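Local atomic coordinates of pectate lyase (PDB entry 5GT5), a protein that cleaves pectate chains by eliminative breakage of their galacturonan backbone, and probably attacks partly methylated pectins as well, with calcium as the likely cofactor. Residues Q14-G19 with S122-I127; N35-A40 with S67-S72; S240-K245 with D272-M277; A287-M292 with Q412-S417. The protein carries 1 engineered substitution. All coordinates share one frame; numbering follows the deposited sequence.

Contact 1: residues Q14-G19 with S122-I127; sequences QGNTGG and SSNVII
Asn16 and Gly18 bring the N-terminal loop up against the start of strand 125-128, their CA atoms each lying 4.9 Å from those of Asn124 and Val125 respectively. The side chain of Asn16 makes the hydrogen bond that joins the two. Its CG stands anti to the backbone N (chi1 -178°), which carries the amide alongside the second segment, where ND2 gives a hydrogen bond of 3.0 Å to Val125 O. That N-H runs in the amide plane of Asn16 but reaches the Val125 carbonyl from above its plane, away from the lone pairs. At the other end of the amide, Asn16 OD1 accepts from Gly18 N (2.9 Å), closing an Asx turn. Asn124 has a left-handed backbone and marks the corner where one face of the right-handed parallel beta-helix gives way to the next; strand 125-128 then runs parallel between 102-106 and 160-165. The side chains of Asn16 and Asn124 pass alongside one another, running in opposing senses, with their amide planes 43° apart, and Asn124 OD1 goes on to bond Ser256 of the second subunit. With an alanine at Asn16, Val125 O would probably lose this donor and the turn at Gly18 N its acceptor. Gly18 fits tightly: its CA-H points at Asn124 O (CA to O 3.3 Å), and a beta carbon there would collide with Ile126 CD1, which already reaches to 3.5 Å from Gly18 N. Ile126 CG1 also lies 3.7 Å from Asn16 OD1, while Trp163 of strand 160-165 touches both Asn16 and Ile126.

Contact 2: residues N35-A40 with S67-S72; sequences NATDLA and SAAQTS
Ala69 packs its methyl against Ala36 and Ala40 in the apolar centre of this contact. That methyl is directed at the first turn of helix 36-43, where Ala69 CB lies 3.8 Å from Ala36 CB and the same CB comes 3.8 Å from Thr37 N, the backbone approach that such a small side chain permits. One helical turn on, Ala40 CB faces Ala69 CA at 4.3 Å. Thr37 lies against both Ala68 and Ala69: with OG1 beside its own backbone N and CG2 anti to that N (chi1 -56°), its methyl CG2 meets Ala68 CB at 4.1 Å, and OG1 touches both alanine methyls, 3.9 Å from Ala69 CB. Helix 36-43 follows the first strand, 30-33, and Leu39 packs on Val33, Val52 and Ile54, consistent with the N-terminal helix that closes one end of the parallel beta-helix in pectate lyases. Phe74 of strand 74-76 adds to the packing on Ala36, Leu39 and Ala40. The polar interactions flank this apolar patch. Asn35 is the N-cap of the helix, and its OD1 takes a nearly straight bond from Asp38 N (3.0 Å, 172° at the hydrogen). No direct hydrogen bond joins the two segments; instead one water donates both its hydrogens, to Ala40 O at 2.9 Å and to Ser72 O at 2.8 Å. Between Ala69 and that water link the chain swings through an inverse gamma turn centred on Gln70.

Contact 3: residues S240-K245 with D272-M277; sequences SGSQKK and DIQDRM
Gln243 and Ile273 form a single parallel bridge between two loops at the side of the parallel beta-helix, next to the probable active site, the two chain segments running 11° apart. Its backbone bonds are Gln243 N to Asp272 O and Gln274 N to Gln243 O, both 2.8 Å. Side-chain hydrogen bonds extend the bridge. The Gln274 chain is stretched beyond CG, and its amide is divided between two partners: NE2 donates to Ser242 OG (2.8 Å), which lies almost in the amide plane, and OE1 accepts from Lys244 NZ (2.9 Å) as well as from Thr322 N. Lys244 starts out pointing away from Gln274 and doubles back through bends at chi2 (66°) and chi3 (74°), setting its CD only 3.2 Å from that same OE1. A leucine in place of Gln274, having no amide, would probably leave Ser242 OG without this donor and Lys244 NZ and Thr322 N without their shared acceptor. Gln243 turns its amide the other way, NE2 to Lys245 O and OE1 to Ala172 N, while Ile273 CD1 packs on its CB. A water ties Lys244 O to Asp275 OD2, and Asp275 OD1 is held by Asn324. Lys245 makes a salt bridge with Asp174, a likely calcium ligand. Arg276, by similarity the active-site arginine, runs alongside, its chain straight as far as NE; Lys245 CG sits over the centre of one guanidinium face, 3.7 Å above the plane.

Contact 4: residues A287-M292 with Q412-S417; sequences AYNIIM and QLDDPS
Leu413 CD2 and Gln412 O both come to the Tyr288 ring obliquely, the methyl lying 3.6 Å from Tyr288 CB and the carbonyl oxygen 3.5 Å from Tyr288 CE2. At the edge of the ring, in its plane, stands Asn289 OD1. The ring also stacks with His266, and its hydroxyl bonds Thr10 OG1. The Asn289 and Asp414 side chains run roughly perpendicular, yet the amide and carboxylate planes are only 20° apart. This amide grips one residue's backbone at both ends: OD1 accepts from Asp414 N (2.8 Å) on an in-plane lone pair, and ND2 gives to Asp414 O (2.9 Å), coming from above that carbonyl's plane. Asn289 sits with a left-handed backbone at the corner between strands 284-288 and 291-293 of the beta-helix, so the pair pins the C-terminal tail to a corner of a late coil. Asp414 OD2 meets His267 NE2, and Asp415 OD1 closes an Asx turn with Ser417 N. Since Asn289 ND2 also donates to Lys338 O, both ends of this buried amide are satisfied, and a flipped amide would probably set its oxygen against the carbonyls of Asp414 and Lys338 and its NH2 against Asp414 N.

Overall arrangement
From the N terminus, the leading loop is the first to be fastened: contact 1 lays residues 14-19 on strand 125-128, closing a loop of about a hundred residues. Contact 2 falls wholly within that span, tying helix 36-43 to the loop before strand 74-76. Contact 3 opens only after contact 1 has closed and joins the end of helix 233-241 to the loop leaving strand 262-271. Contact 4 follows in series and brings the C-terminal tail back to strands 284-288 and 291-293; no two contacts cross. Contacts 3 and 4 touch, Met277 O lying 3.5 Å from Met292 CE, whereas contacts 2 and 4, centres about 40 Å apart, lie on opposite sides of the chain's centre.

Contact 1: residues Q14-G19 with S122-I127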
loop_
_atom_site.group_PDB
_atom_site.type_symbol
_atom_site.label_atom_id
_atom_site.label_comp_id
_atom_site.label_asym_id
_atom_site.label_seq_id
_atom_site.Cartn_x
_atom_site.Cartn_y
_atom_site.Cartn_z
ATOM N N GLN A 14 3.189 9.312 -0.876
ATOM C CA GLN A 14 4.541 9.068 -1.388
ATOM C C GLN A 14 4.650 7.634 -1.925
ATOM O O GLN A 14 4.085 6.692 -1.355
ATOM C CB GLN A 14 5.581 9.261 -0.270
ATOM C CG GLN A 14 5.440 8.283 0.898
ATOM C CD GLN A 14 6.462 8.550 1.981
ATOM O OE1 GLN A 14 7.474 9.227 1.747
ATOM N NE2 GLN A 14 6.212 8.017 3.169
ATOM N N GLY A 15 5.378 7.471 -3.030
ATOM C CA GLY A 15 5.562 6.144 -3.600
ATOM C C GLY A 15 4.563 5.784 -4.702
ATOM O O GLY A 15 4.715 4.772 -5.400
ATOM N N ASN A 16 3.521 6.600 -4.834
ATOM C CA ASN A 16 2.526 6.473 -5.890
ATOM C C ASN A 16 3.051 7.049 -7.195
ATOM O O ASN A 16 3.373 8.213 -7.251
ATOM C CB ASN A 16 1.305 7.260 -5.415
ATOM C CG ASN A 16 0.134 7.205 -6.355
ATOM O OD1 ASN A 16 0.184 6.599 -7.432
ATOM N ND2 ASN A 16 -0.959 7.884 -5.958
ATOM N N THR A 17 3.148 6.236 -8.246
ATOM C CA THR A 17 3.583 6.765 -9.542
ATOM C C THR A 17 2.461 6.713 -10.562
ATOM O O THR A 17 2.673 7.031 -11.742
ATOM C CB THR A 17 4.813 6.017 -10.095
ATOM O OG1 THR A 17 4.506 4.625 -10.201
ATOM C CG2 THR A 17 6.014 6.241 -9.198
ATOM N N GLY A 18 1.257 6.373 -10.104
ATOM C CA GLY A 18 0.105 6.310 -10.990
ATOM C C GLY A 18 0.325 5.395 -12.186
ATOM O O GLY A 18 0.837 4.277 -12.054
ATOM N N GLY A 19 -0.072 5.866 -13.362
ATOM C CA GLY A 19 0.114 5.067 -14.561
ATOM C C GLY A 19 1.516 5.151 -15.121
ATOM O O GLY A 19 1.811 4.534 -16.157
ATOM N N SER A 122 -8.512 -0.041 -5.218
ATOM C CA SER A 122 -7.495 0.372 -6.181
ATOM C C SER A 122 -6.241 0.859 -5.474
ATOM O O SER A 122 -6.244 1.213 -4.279
ATOM C CB SER A 122 -8.061 1.475 -7.065
ATOM O OG SER A 122 -9.107 0.975 -7.907
ATOM N N SER A 123 -5.135 0.878 -6.204
ATOM C CA SER A 123 -3.873 1.346 -5.653
ATOM C C SER A 123 -3.166 2.208 -6.662
ATOM O O SER A 123 -3.291 2.018 -7.888
ATOM C CB SER A 123 -2.982 0.178 -5.251
ATOM O OG SER A 123 -2.837 -0.703 -6.349
ATOM N N ASN A 124 -2.408 3.166 -6.132
ATOM C CA ASN A 124 -1.563 4.051 -6.915
ATOM C C ASN A 124 -2.339 4.758 -8.030
ATOM O O ASN A 124 -2.093 4.597 -9.231
ATOM C CB ASN A 124 -0.364 3.261 -7.434
ATOM C CG ASN A 124 0.511 2.808 -6.308
ATOM O OD1 ASN A 124 0.751 3.556 -5.368
ATOM N ND2 ASN A 124 0.873 1.529 -6.330
ATOM N N VAL A 125 -3.301 5.559 -7.596
ATOM C CA VAL A 125 -4.154 6.342 -8.480
ATOM C C VAL A 125 -3.771 7.808 -8.378
ATOM O O VAL A 125 -3.625 8.324 -7.248
ATOM C CB VAL A 125 -5.646 6.150 -8.109
ATOM C CG1 VAL A 125 -6.544 7.093 -8.956
ATOM C CG2 VAL A 125 -6.060 4.665 -8.277
ATOM N N ILE A 126 -3.606 8.463 -9.519
ATOM C CA ILE A 126 -3.302 9.894 -9.577
ATOM C C ILE A 126 -4.422 10.561 -10.381
ATOM O O ILE A 126 -4.784 10.084 -11.472
ATOM C CB ILE A 126 -1.931 10.153 -10.240
ATOM C CG1 ILE A 126 -0.815 9.547 -9.384
ATOM C CG2 ILE A 126 -1.745 11.650 -10.539
ATOM C CD1 ILE A 126 0.590 9.793 -9.957
ATOM N N ILE A 127 -4.986 11.636 -9.830
ATOM C CA ILE A 127 -6.056 12.418 -10.470
ATOM C C ILE A 127 -5.615 13.876 -10.463
ATOM O O ILE A 127 -5.449 14.473 -9.389
ATOM C CB ILE A 127 -7.389 12.253 -9.753
ATOM C CG1 ILE A 127 -7.808 10.780 -9.767
ATOM C CG2 ILE A 127 -8.443 13.173 -10.396
ATOM C CD1 ILE A 127 -8.977 10.447 -8.828
#

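Contact 2: residues N35-A40 with S67-S72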
loop_
_atom_site.group_PDB
_atom_site.type_symbol
_atom_site.label_atom_id
_atom_site.label_comp_id
_atom_site.label_asym_id
_atom_site.label_seq_id
_atom_site.Cartn_x
_atom_site.Cartn_y
_atom_site.Cartn_z
ATOM N N ASN A 35 -15.625 11.711 -24.742
ATOM C CA ASN A 35 -17.023 11.572 -24.391
ATOM C C ASN A 35 -17.195 10.476 -23.364
ATOM O O ASN A 35 -16.209 9.833 -22.976
ATOM C CB ASN A 35 -17.853 11.329 -25.661
ATOM C CG ASN A 35 -17.452 10.069 -26.383
ATOM O OD1 ASN A 35 -17.347 9.002 -25.792
ATOM N ND2 ASN A 35 -17.234 10.190 -27.696
ATOM N N ALA A 36 -18.424 10.284 -22.906
ATOM C CA ALA A 36 -18.704 9.341 -21.825
ATOM C C ALA A 36 -18.404 7.900 -22.218
ATOM O O ALA A 36 -17.976 7.102 -21.386
ATOM C CB ALA A 36 -20.142 9.460 -21.370
ATOM N N THR A 37 -18.635 7.548 -23.487
ATOM C CA THR A 37 -18.356 6.171 -23.919
ATOM C C THR A 37 -16.865 5.848 -23.861
ATOM O O THR A 37 -16.488 4.785 -23.368
ATOM C CB THR A 37 -18.880 5.927 -25.326
ATOM O OG1 THR A 37 -20.281 6.226 -25.354
ATOM C CG2 THR A 37 -18.682 4.464 -25.725
ATOM N N ASP A 38 -16.031 6.775 -24.327
ATOM C CA ASP A 38 -14.581 6.647 -24.194
ATOM C C ASP A 38 -14.206 6.455 -22.741
ATOM O O ASP A 38 -13.380 5.608 -22.423
ATOM C CB ASP A 38 -13.838 7.889 -24.695
ATOM C CG ASP A 38 -14.032 8.158 -26.175
ATOM O OD1 ASP A 38 -14.349 7.228 -26.974
ATOM O OD2 ASP A 38 -13.837 9.340 -26.527
ATOM N N LEU A 39 -14.824 7.214 -21.835
ATOM C CA LEU A 39 -14.473 7.088 -20.427
ATOM C C LEU A 39 -14.893 5.719 -19.886
ATOM O O LEU A 39 -14.148 5.075 -19.126
ATOM C CB LEU A 39 -15.152 8.187 -19.622
ATOM C CG LEU A 39 -14.669 8.311 -18.163
ATOM C CD1 LEU A 39 -13.193 8.648 -18.105
ATOM C CD2 LEU A 39 -15.474 9.403 -17.429
ATOM N N ALA A 40 -16.094 5.284 -20.245
ATOM C CA ALA A 40 -16.594 4.002 -19.808
ATOM C C ALA A 40 -15.702 2.858 -20.268
ATOM O O ALA A 40 -15.430 1.914 -19.511
ATOM C CB ALA A 40 -17.991 3.793 -20.277
ATOM N N SER A 67 -26.148 5.827 -24.917
ATOM C CA SER A 67 -26.602 4.531 -24.423
ATOM C C SER A 67 -25.442 3.568 -24.201
ATOM O O SER A 67 -25.456 2.801 -23.255
ATOM C CB SER A 67 -27.610 3.881 -25.384
ATOM O OG SER A 67 -28.729 4.720 -25.614
ATOM N N ALA A 68 -24.425 3.635 -25.058
ATOM C CA ALA A 68 -23.276 2.736 -24.941
ATOM C C ALA A 68 -22.475 2.983 -23.660
ATOM O O ALA A 68 -21.695 2.123 -23.220
ATOM C CB ALA A 68 -22.391 2.872 -26.133
ATOM N N ALA A 69 -22.651 4.156 -23.065
ATOM C CA ALA A 69 -21.941 4.468 -21.815
ATOM C C ALA A 69 -22.744 4.048 -20.594
ATOM O O ALA A 69 -22.233 4.098 -19.478
ATOM C CB ALA A 69 -21.621 5.981 -21.749
ATOM N N GLN A 70 -23.994 3.634 -20.775
ATOM C CA GLN A 70 -24.850 3.274 -19.652
ATOM C C GLN A 70 -24.593 1.844 -19.192
ATOM O O GLN A 70 -25.482 0.991 -19.237
ATOM C CB GLN A 70 -26.338 3.498 -19.967
ATOM C CG GLN A 70 -26.728 4.973 -20.102
ATOM C CD GLN A 70 -28.197 5.118 -20.397
ATOM O OE1 GLN A 70 -28.702 4.502 -21.335
ATOM N NE2 GLN A 70 -28.900 5.895 -19.588
ATOM N N THR A 71 -23.376 1.604 -18.707
ATOM C CA THR A 71 -22.980 0.276 -18.292
ATOM C C THR A 71 -21.765 0.450 -17.399
ATOM O O THR A 71 -21.093 1.466 -17.521
ATOM C CB THR A 71 -22.644 -0.609 -19.561
ATOM O OG1 THR A 71 -22.456 -1.965 -19.152
ATOM C CG2 THR A 71 -21.418 -0.090 -20.329
ATOM N N SER A 72 -21.479 -0.523 -16.537
ATOM C CA SER A 72 -20.282 -0.448 -15.690
ATOM C C SER A 72 -19.096 -0.043 -16.540
ATOM O O SER A 72 -18.884 -0.594 -17.633
ATOM C CB SER A 72 -19.987 -1.770 -14.982
ATOM O OG SER A 72 -21.114 -2.200 -14.253
HETATM O O HOH W 1 -17.418 -0.082 -19.973
#

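Contact 3: residues S240-K245 with D272-M277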
loop_
_atom_site.group_PDB
_atom_site.type_symbol
_atom_site.label_atom_id
_atom_site.label_comp_id
_atom_site.label_asym_id
_atom_site.label_seq_id
_atom_site.Cartn_x
_atom_site.Cartn_y
_atom_site.Cartn_z
ATOM N N SER A 240 -26.872 29.708 0.858
ATOM C CA SER A 240 -26.654 28.426 0.176
ATOM C C SER A 240 -25.364 28.413 -0.609
ATOM O O SER A 240 -24.993 27.360 -1.100
ATOM C CB SER A 240 -27.790 28.122 -0.803
ATOM O OG SER A 240 -29.040 28.052 -0.155
ATOM N N GLY A 241 -24.681 29.543 -0.736
ATOM C CA GLY A 241 -23.484 29.596 -1.564
ATOM C C GLY A 241 -22.322 28.803 -1.029
ATOM O O GLY A 241 -21.575 28.203 -1.805
ATOM N N SER A 242 -22.127 28.808 0.279
ATOM C CA SER A 242 -21.023 28.032 0.862
ATOM C C SER A 242 -21.267 26.527 0.838
ATOM O O SER A 242 -22.405 26.057 0.791
ATOM C CB SER A 242 -20.728 28.506 2.291
ATOM O OG SER A 242 -21.892 28.545 3.083
ATOM N N GLN A 243 -20.168 25.779 0.799
ATOM C CA GLN A 243 -20.250 24.312 0.721
ATOM C C GLN A 243 -20.388 23.734 2.122
ATOM O O GLN A 243 -19.631 24.087 3.016
ATOM C CB GLN A 243 -18.969 23.799 0.048
ATOM C CG GLN A 243 -18.748 22.287 0.163
ATOM C CD GLN A 243 -19.834 21.477 -0.514
ATOM O OE1 GLN A 243 -20.601 22.015 -1.339
ATOM N NE2 GLN A 243 -19.902 20.186 -0.199
ATOM N N LYS A 244 -21.358 22.859 2.347
ATOM C CA LYS A 244 -21.632 22.384 3.722
ATOM C C LYS A 244 -20.567 21.434 4.253
ATOM O O LYS A 244 -20.192 21.510 5.415
ATOM C CB LYS A 244 -23.005 21.707 3.775
ATOM C CG LYS A 244 -23.480 21.248 5.145
ATOM C CD LYS A 244 -23.711 22.440 6.048
ATOM C CE LYS A 244 -24.987 23.187 5.679
ATOM N NZ LYS A 244 -25.285 24.306 6.636
ATOM N N LYS A 245 -20.067 20.535 3.417
ATOM C CA LYS A 245 -19.149 19.466 3.876
ATOM C C LYS A 245 -17.895 19.379 3.014
ATOM O O LYS A 245 -17.984 19.361 1.784
ATOM C CB LYS A 245 -19.856 18.084 3.837
ATOM C CG LYS A 245 -21.003 17.915 4.819
ATOM C CD LYS A 245 -21.913 16.784 4.385
ATOM C CE LYS A 245 -23.139 16.648 5.271
ATOM N NZ LYS A 245 -24.234 15.926 4.553
ATOM N N ASP A 272 -14.985 29.252 1.598
ATOM C CA ASP A 272 -16.393 29.143 1.951
ATOM C C ASP A 272 -16.830 27.690 2.005
ATOM O O ASP A 272 -17.889 27.305 1.486
ATOM C CB ASP A 272 -17.250 29.980 0.994
ATOM C CG ASP A 272 -16.847 31.440 1.018
ATOM O OD1 ASP A 272 -16.704 31.983 2.145
ATOM O OD2 ASP A 272 -16.657 32.023 -0.081
ATOM N N ILE A 273 -15.999 26.887 2.679
ATOM C CA ILE A 273 -16.332 25.525 3.053
ATOM C C ILE A 273 -16.672 25.558 4.546
ATOM O O ILE A 273 -15.871 26.020 5.350
ATOM C CB ILE A 273 -15.124 24.574 2.789
ATOM C CG1 ILE A 273 -14.529 24.810 1.390
ATOM C CG2 ILE A 273 -15.529 23.139 3.061
ATOM C CD1 ILE A 273 -15.508 24.627 0.216
ATOM N N GLN A 274 -17.855 25.089 4.903
ATOM C CA GLN A 274 -18.364 25.276 6.271
ATOM C C GLN A 274 -17.788 24.328 7.300
ATOM O O GLN A 274 -17.865 24.594 8.493
ATOM C CB GLN A 274 -19.878 25.098 6.294
ATOM C CG GLN A 274 -20.655 26.212 5.575
ATOM C CD GLN A 274 -22.157 26.073 5.773
ATOM O OE1 GLN A 274 -22.635 25.372 6.679
ATOM N NE2 GLN A 274 -22.913 26.735 4.907
ATOM N N ASP A 275 -17.264 23.180 6.872
ATOM C CA ASP A 275 -17.033 22.075 7.816
ATOM C C ASP A 275 -16.113 21.038 7.203
ATOM O O ASP A 275 -16.005 20.924 5.974
ATOM C CB ASP A 275 -18.407 21.441 8.143
ATOM C CG ASP A 275 -18.438 20.602 9.416
ATOM O OD1 ASP A 275 -17.450 20.545 10.198
ATOM O OD2 ASP A 275 -19.512 19.990 9.636
ATOM N N ARG A 276 -15.454 20.274 8.069
ATOM C CA ARG A 276 -14.712 19.062 7.698
ATOM C C ARG A 276 -13.473 19.368 6.869
ATOM O O ARG A 276 -13.321 18.909 5.731
ATOM C CB ARG A 276 -15.610 18.048 6.992
ATOM C CG ARG A 276 -16.911 17.736 7.715
ATOM C CD ARG A 276 -17.549 16.522 7.030
ATOM N NE ARG A 276 -18.811 16.143 7.675
ATOM C CZ ARG A 276 -19.663 15.254 7.142
ATOM N NH1 ARG A 276 -19.414 14.718 5.969
ATOM N NH2 ARG A 276 -20.789 14.956 7.779
ATOM N N MET A 277 -12.546 20.105 7.470
ATOM C CA MET A 277 -11.279 20.414 6.778
ATOM C C MET A 277 -10.043 19.939 7.545
ATOM O O MET A 277 -9.226 20.751 7.979
ATOM C CB MET A 277 -11.187 21.918 6.525
ATOM C CG MET A 277 -12.206 22.402 5.467
ATOM S SD MET A 277 -12.369 24.198 5.411
ATOM C CE MET A 277 -13.350 24.453 6.879
HETATM O O HOH W 2 -21.563 20.275 7.908
#

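Contact 4: residues A287-M292 with Q412-S417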
loop_
_atom_site.group_PDB
_atom_site.type_symbol
_atom_site.label_atom_id
_atom_site.label_comp_id
_atom_site.label_asym_id
_atom_site.label_seq_id
_atom_site.Cartn_x
_atom_site.Cartn_y
_atom_site.Cartn_z
ATOM N N ALA A 287 -2.384 18.400 7.704
ATOM C CA ALA A 287 -2.599 19.529 6.808
ATOM C C ALA A 287 -1.486 20.543 7.034
ATOM O O ALA A 287 -1.208 20.952 8.164
ATOM C CB ALA A 287 -3.945 20.155 7.046
ATOM N N TYR A 288 -0.822 20.922 5.955
ATOM C CA TYR A 288 0.161 21.996 6.031
ATOM C C TYR A 288 -0.011 22.975 4.895
ATOM O O TYR A 288 -0.392 22.608 3.784
ATOM C CB TYR A 288 1.599 21.463 6.112
ATOM C CG TYR A 288 2.199 20.784 4.874
ATOM C CD1 TYR A 288 2.042 19.409 4.660
ATOM C CD2 TYR A 288 2.980 21.511 3.948
ATOM C CE1 TYR A 288 2.657 18.779 3.588
ATOM C CE2 TYR A 288 3.587 20.880 2.850
ATOM C CZ TYR A 288 3.393 19.525 2.672
ATOM O OH TYR A 288 3.983 18.887 1.607
ATOM N N ASN A 289 0.245 24.255 5.168
ATOM C CA ASN A 289 0.132 25.288 4.137
ATOM C C ASN A 289 -1.210 25.216 3.428
ATOM O O ASN A 289 -1.272 25.264 2.198
ATOM C CB ASN A 289 1.259 25.176 3.096
ATOM C CG ASN A 289 2.653 25.545 3.643
ATOM O OD1 ASN A 289 3.652 25.085 3.086
ATOM N ND2 ASN A 289 2.726 26.379 4.682
ATOM N N ILE A 290 -2.285 25.100 4.211
ATOM C CA ILE A 290 -3.636 25.219 3.635
ATOM C C ILE A 290 -4.267 26.522 4.069
ATOM O O ILE A 290 -3.785 27.157 5.017
ATOM C CB ILE A 290 -4.574 24.011 3.966
ATOM C CG1 ILE A 290 -4.900 23.915 5.469
ATOM C CG2 ILE A 290 -3.935 22.695 3.426
ATOM C CD1 ILE A 290 -6.115 23.011 5.751
ATOM N N ILE A 291 -5.323 26.931 3.367
ATOM C CA ILE A 291 -6.102 28.125 3.701
ATOM C C ILE A 291 -7.544 27.714 3.916
ATOM O O ILE A 291 -8.120 27.027 3.056
ATOM C CB ILE A 291 -6.051 29.151 2.570
ATOM C CG1 ILE A 291 -4.607 29.612 2.367
ATOM C CG2 ILE A 291 -6.946 30.356 2.884
ATOM C CD1 ILE A 291 -4.454 30.561 1.207
ATOM N N MET A 292 -8.123 28.084 5.065
ATOM C CA MET A 292 -9.564 27.937 5.263
ATOM C C MET A 292 -10.078 29.359 5.338
ATOM O O MET A 292 -9.867 30.027 6.348
ATOM C CB MET A 292 -9.898 27.238 6.584
ATOM C CG MET A 292 -9.206 25.886 6.815
ATOM S SD MET A 292 -9.662 25.323 8.485
ATOM C CE MET A 292 -8.407 24.082 8.785
ATOM N N GLN A 412 8.653 20.227 3.014
ATOM C CA GLN A 412 9.065 21.610 3.178
ATOM C C GLN A 412 7.844 22.442 3.529
ATOM O O GLN A 412 6.775 22.271 2.935
ATOM C CB GLN A 412 9.669 22.105 1.863
ATOM C CG GLN A 412 10.045 23.577 1.847
ATOM C CD GLN A 412 11.410 23.860 2.429
ATOM O OE1 GLN A 412 12.184 22.940 2.710
ATOM N NE2 GLN A 412 11.705 25.143 2.641
ATOM N N LEU A 413 8.006 23.345 4.486
ATOM C CA LEU A 413 6.931 24.241 4.904
ATOM C C LEU A 413 7.168 25.655 4.414
ATOM O O LEU A 413 8.263 26.201 4.597
ATOM C CB LEU A 413 6.876 24.269 6.420
ATOM C CG LEU A 413 6.349 23.010 7.099
ATOM C CD1 LEU A 413 6.566 23.029 8.615
ATOM C CD2 LEU A 413 4.878 22.897 6.759
ATOM N N ASP A 414 6.153 26.246 3.784
ATOM C CA ASP A 414 6.183 27.666 3.465
ATOM C C ASP A 414 5.688 28.480 4.627
ATOM O O ASP A 414 5.004 27.957 5.508
ATOM C CB ASP A 414 5.311 27.982 2.258
ATOM C CG ASP A 414 5.725 27.217 1.039
ATOM O OD1 ASP A 414 6.895 26.772 0.983
ATOM O OD2 ASP A 414 4.877 27.056 0.131
ATOM N N ASP A 415 6.054 29.760 4.644
ATOM C CA ASP A 415 5.550 30.628 5.705
ATOM C C ASP A 415 4.091 30.977 5.457
ATOM O O ASP A 415 3.705 31.348 4.354
ATOM C CB ASP A 415 6.363 31.917 5.829
ATOM C CG ASP A 415 6.075 32.621 7.133
ATOM O OD1 ASP A 415 5.088 33.360 7.203
ATOM O OD2 ASP A 415 6.793 32.380 8.131
ATOM N N PRO A 416 3.264 30.895 6.500
ATOM C CA PRO A 416 1.859 31.234 6.247
ATOM C C PRO A 416 1.622 32.685 5.841
ATOM O O PRO A 416 0.583 32.970 5.259
ATOM C CB PRO A 416 1.179 30.919 7.585
ATOM C CG PRO A 416 2.303 30.969 8.587
ATOM C CD PRO A 416 3.496 30.462 7.891
ATOM N N SER A 417 2.554 33.593 6.128
ATOM C CA SER A 417 2.274 35.012 5.839
ATOM C C SER A 417 2.189 35.351 4.359
ATOM O O SER A 417 1.581 36.361 3.996
ATOM C CB SER A 417 3.296 35.954 6.500
ATOM O OG SER A 417 4.588 35.769 5.946
#